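Long-range contacts in uncharacterized protein (Staphylococcus aureus subsp. aureus Mu50, PDB 4QXZ), which is of unknown function but builds a beta-barrel core resembling type VI secretion system proteins, joined to a two-helix pair: residues L59-I64 / T111-F116; E79-I84 / E99-S104. One frame throughout, in Å; residues are numbered along the deposited sequence.

Contact 1 (L59-I64 / T111-F116); sequences LLEIVI and TMSIVF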
# COMPACT_ATOMS: atom_id res chain seq x y z
N LEU A 59 8.40 7.73 2.36
CA LEU A 59 9.40 6.68 2.28
C LEU A 59 8.97 5.71 1.20
O LEU A 59 7.86 5.20 1.26
CB LEU A 59 9.52 5.95 3.61
CG LEU A 59 10.88 5.35 3.97
CD1 LEU A 59 11.99 6.38 3.93
CD2 LEU A 59 10.79 4.72 5.36
N LEU A 60 9.84 5.50 0.21
CA LEU A 60 9.54 4.59 -0.90
C LEU A 60 10.46 3.41 -0.77
O LEU A 60 11.68 3.59 -0.65
CB LEU A 60 9.75 5.28 -2.26
CG LEU A 60 9.74 4.39 -3.53
CD1 LEU A 60 8.35 3.85 -3.79
CD2 LEU A 60 10.26 5.12 -4.77
N GLU A 61 9.89 2.21 -0.76
CA GLU A 61 10.67 0.97 -0.78
C GLU A 61 10.27 0.18 -2.02
O GLU A 61 9.08 -0.09 -2.22
CB GLU A 61 10.44 0.13 0.47
CG GLU A 61 11.46 -1.00 0.63
CD GLU A 61 11.37 -1.75 1.97
OE1 GLU A 61 11.16 -1.10 3.02
OE2 GLU A 61 11.53 -3.00 1.98
N ILE A 62 11.26 -0.17 -2.84
CA ILE A 62 11.01 -0.96 -4.04
C ILE A 62 11.97 -2.13 -4.11
O ILE A 62 13.06 -2.09 -3.53
CB ILE A 62 11.18 -0.13 -5.34
CG1 ILE A 62 12.58 0.49 -5.42
CG2 ILE A 62 10.13 0.94 -5.42
CD1 ILE A 62 12.84 1.23 -6.70
N VAL A 63 11.56 -3.15 -4.85
CA VAL A 63 12.44 -4.27 -5.16
C VAL A 63 12.61 -4.35 -6.67
O VAL A 63 11.63 -4.39 -7.40
CB VAL A 63 11.87 -5.59 -4.63
CG1 VAL A 63 12.81 -6.76 -4.97
CG2 VAL A 63 11.65 -5.49 -3.12
N ILE A 64 13.86 -4.34 -7.12
CA ILE A 64 14.16 -4.42 -8.54
C ILE A 64 15.34 -5.36 -8.77
O ILE A 64 15.96 -5.83 -7.83
CB ILE A 64 14.48 -3.04 -9.14
CG1 ILE A 64 15.63 -2.36 -8.39
CG2 ILE A 64 13.23 -2.16 -9.14
CD1 ILE A 64 16.17 -1.12 -9.08
N THR A 111 18.02 -9.65 -7.06
CA THR A 111 17.22 -8.49 -6.85
C THR A 111 17.88 -7.63 -5.84
O THR A 111 18.79 -8.04 -5.22
CB THR A 111 15.83 -8.84 -6.36
OG1 THR A 111 15.93 -9.61 -5.18
CG2 THR A 111 15.14 -9.61 -7.38
N MET A 112 17.45 -6.40 -5.76
CA MET A 112 17.86 -5.48 -4.73
C MET A 112 16.67 -4.76 -4.16
O MET A 112 15.68 -4.57 -4.81
CB MET A 112 18.91 -4.51 -5.25
CG MET A 112 18.50 -3.65 -6.42
SD MET A 112 19.82 -2.95 -7.32
CE MET A 112 20.34 -1.79 -6.21
N SER A 113 16.77 -4.36 -2.92
CA SER A 113 15.75 -3.57 -2.24
C SER A 113 16.30 -2.17 -1.90
O SER A 113 17.34 -2.03 -1.25
CB SER A 113 15.31 -4.28 -0.97
OG SER A 113 14.84 -3.34 -0.03
N ILE A 114 15.58 -1.14 -2.34
CA ILE A 114 16.05 0.22 -2.18
C ILE A 114 15.00 1.07 -1.50
O ILE A 114 13.86 1.13 -1.97
CB ILE A 114 16.37 0.87 -3.54
CG1 ILE A 114 17.23 -0.06 -4.39
CG2 ILE A 114 17.09 2.20 -3.32
CD1 ILE A 114 17.31 0.37 -5.83
N VAL A 115 15.42 1.73 -0.42
CA VAL A 115 14.60 2.70 0.30
C VAL A 115 15.03 4.10 -0.13
O VAL A 115 16.23 4.40 -0.15
CB VAL A 115 14.78 2.52 1.82
CG1 VAL A 115 14.09 3.64 2.60
CG2 VAL A 115 14.26 1.16 2.26
N PHE A 116 14.07 4.95 -0.49
CA PHE A 116 14.36 6.37 -0.83
C PHE A 116 13.72 7.29 0.17
O PHE A 116 12.63 7.01 0.63
CB PHE A 116 13.78 6.77 -2.19
CG PHE A 116 14.21 5.89 -3.32
CD1 PHE A 116 13.66 4.64 -3.49
CD2 PHE A 116 15.15 6.33 -4.22
CE1 PHE A 116 14.06 3.84 -4.53
CE2 PHE A 116 15.56 5.54 -5.26
CZ PHE A 116 15.01 4.29 -5.42
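The ring of F116 meets L60 and I62 on the buried face of an antiparallel strand pair, 59-64 against 111-116, whose directions differ by 166°. F116 CB stands 4.1 Å from L60 O. One atom further out, chi1 -55° places F116 CG beside the backbone N, and chi2 76° turns the CD1/CE1 edge to the partner strand. F116 CD1 then lies 3.6 Å from L60 O and 3.7 Å from L60 CD2, F116 CE1 lies 3.6 Å from I62 CD1, and F116 CZ approaches that same methyl. L60 O and I62 CG1 both lie in the ring plane, at its edge. The ring of F29 meets that of F116 at an incline, and F72 of helix 69-77 touches it. Next along this face, I64 CG1 runs beside M112 CG at 3.7 Å, and I64 CD1 meets I114 CD1. On the reverse face E61 CG reaches V115 CG2 at 3.9 Å. Six backbone hydrogen bonds set the register, among them F116 N to L60 O at 2.8 Å and I114 N to I62 O at 2.9 Å. A buried hydrocarbon and aromatic face, consistent with the barrel core, thus backs onto a mixed face of E61, S113, V63 and V115.

Contact 2 (E79-I84 / E99-S104); sequences EQLLDI and ESTVKS
L82 and S100 form a hydrogen-bonded antiparallel pair. L82 N gives its hydrogen to S100 O at 2.7 Å, and S100 N returns one to L82 O at 2.8 Å. A weaker CA-H...O contact, E99 CA to L82 O at 3.4 Å, adds to the second carbonyl. The D83-E99 non-hydrogen-bonded pair follows, and the ladder continues to I84 with F98. The axes of 82-84 and 99-104 make 121° between their directions, and E79 closes the preceding helix in a Schellman motif.

The side chains of L82 and S100 lie on one face of the sheet, those of D83 and E99 on the other. S100 OG, held between its backbone N and carbonyl carbon (chi1 70°), points at I84 and comes 3.5 Å from I84 CD1 and slightly farther from I84 CG2. L82 CD1 meets V102 CG2 at 4.0 Å, crossing at a slant, and Y75 of helix 69-77 touches both residues. Farther out, T101 CG2 touches L81 CD2 at 3.6 Å, the two side chains running side by side, and lies 3.5 Å from Q80 O. E99 has an extended chain that brings E99 OE2 to L81 CD1 at 3.8 Å, a contact without a hydrogen bond.

The D83 carboxylate finds its partners outside the two segments: OD2 forms a salt bridge with R85 and accepts from K158 N, while OD1 is hydrogen-bonded to Y121 OH. Together these would probably stabilise its negative charge. Polar grip across the contact is therefore backbone-only, concentrated at one residue pair of the 82-88/96-107 hairpin; beyond it, the exit from helix 69-77 lies against strand 96-107 through the L81-T101 methyl contact and T101 CG2 beside Q80 O.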
# COMPACT_ATOMS: atom_id res chain seq x y z
N GLU A 79 25.09 11.18 -2.77
CA GLU A 79 23.83 11.79 -2.28
C GLU A 79 23.05 12.51 -3.39
O GLU A 79 22.46 13.57 -3.17
CB GLU A 79 24.12 12.72 -1.10
CG GLU A 79 24.89 12.01 0.00
CD GLU A 79 24.82 12.71 1.35
OE1 GLU A 79 23.80 13.36 1.65
OE2 GLU A 79 25.80 12.60 2.12
N GLN A 80 23.06 11.90 -4.57
CA GLN A 80 22.37 12.41 -5.75
C GLN A 80 20.91 12.75 -5.51
O GLN A 80 20.17 11.93 -5.01
CB GLN A 80 22.40 11.33 -6.82
CG GLN A 80 21.86 11.80 -8.15
CD GLN A 80 22.80 12.77 -8.79
OE1 GLN A 80 22.49 13.95 -8.95
NE2 GLN A 80 23.98 12.28 -9.14
N LEU A 81 20.51 13.95 -5.92
CA LEU A 81 19.11 14.37 -5.88
C LEU A 81 18.42 13.82 -7.11
O LEU A 81 18.83 14.11 -8.24
CB LEU A 81 18.99 15.89 -5.83
CG LEU A 81 19.57 16.49 -4.54
CD1 LEU A 81 19.59 18.01 -4.55
CD2 LEU A 81 18.78 15.98 -3.34
N LEU A 82 17.38 13.01 -6.90
CA LEU A 82 16.73 12.28 -7.99
C LEU A 82 15.31 12.78 -8.19
O LEU A 82 14.57 12.92 -7.23
CB LEU A 82 16.71 10.78 -7.70
CG LEU A 82 18.07 10.10 -7.55
CD1 LEU A 82 17.90 8.68 -7.02
CD2 LEU A 82 18.80 10.08 -8.87
N ASP A 83 14.95 13.07 -9.44
CA ASP A 83 13.62 13.52 -9.79
C ASP A 83 12.83 12.29 -10.26
O ASP A 83 13.05 11.74 -11.35
CB ASP A 83 13.70 14.58 -10.90
CG ASP A 83 12.41 15.39 -11.08
OD1 ASP A 83 11.58 15.50 -10.13
OD2 ASP A 83 12.22 15.96 -12.18
N ILE A 84 11.91 11.86 -9.42
CA ILE A 84 11.24 10.58 -9.66
C ILE A 84 9.73 10.72 -9.85
O ILE A 84 9.12 11.71 -9.40
CB ILE A 84 11.52 9.56 -8.54
CG1 ILE A 84 10.84 9.96 -7.23
CG2 ILE A 84 13.01 9.41 -8.32
CD1 ILE A 84 10.94 8.88 -6.14
N GLU A 99 11.06 14.55 -5.17
CA GLU A 99 12.49 14.76 -5.20
C GLU A 99 13.04 13.86 -4.10
O GLU A 99 12.58 13.95 -2.95
CB GLU A 99 12.84 16.23 -4.94
CG GLU A 99 14.33 16.55 -5.03
CD GLU A 99 14.67 18.04 -4.82
OE1 GLU A 99 13.70 18.81 -4.57
OE2 GLU A 99 15.86 18.45 -4.91
N SER A 100 14.01 13.01 -4.44
CA SER A 100 14.51 12.05 -3.46
C SER A 100 15.99 11.72 -3.52
O SER A 100 16.70 12.03 -4.51
CB SER A 100 13.70 10.75 -3.58
OG SER A 100 13.99 10.08 -4.78
N THR A 101 16.44 11.07 -2.44
CA THR A 101 17.79 10.50 -2.34
C THR A 101 17.72 9.05 -1.87
O THR A 101 16.81 8.67 -1.11
CB THR A 101 18.65 11.28 -1.32
OG1 THR A 101 17.93 11.37 -0.10
CG2 THR A 101 18.94 12.70 -1.81
N VAL A 102 18.70 8.25 -2.28
CA VAL A 102 18.78 6.87 -1.82
C VAL A 102 19.28 6.81 -0.38
O VAL A 102 20.34 7.35 -0.05
CB VAL A 102 19.70 6.02 -2.71
CG1 VAL A 102 19.67 4.56 -2.26
CG2 VAL A 102 19.29 6.15 -4.18
N LYS A 103 18.50 6.16 0.48
CA LYS A 103 18.77 6.08 1.91
C LYS A 103 19.47 4.77 2.29
O LYS A 103 20.37 4.77 3.12
CB LYS A 103 17.46 6.17 2.66
CG LYS A 103 17.59 6.37 4.14
CD LYS A 103 16.22 6.26 4.79
CE LYS A 103 16.00 7.37 5.81
NZ LYS A 103 16.92 7.25 6.97
N SER A 104 19.04 3.65 1.70
CA SER A 104 19.66 2.35 1.95
C SER A 104 19.44 1.38 0.79
O SER A 104 18.46 1.49 0.06
CB SER A 104 19.14 1.75 3.27
OG SER A 104 17.82 1.24 3.16

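From the N terminus, strand 57-65 supplies the first half of contact 1, and the chain then passes through helix 69-77 into 79-84. Contact 2 closes first, when the hairpin of strands 82-88 and 96-107 brings 99-104 back; only afterwards does 111-116 return to 59-64, so contact 2 is nested inside the loop closed by contact 1. Strands 96-107 and 111-121 are sheet neighbours and join the two directly: K103 N lies 2.9 Å from V115 O and S104 O lies 3.1 Å from V115 N, both probable hydrogen bonds, at a classic beta bulge where K103 and S104 face V115. I114 CG2 packs on V102 CG1. The curled sheet thus runs continuously from strand 57-65 to strand 82-88.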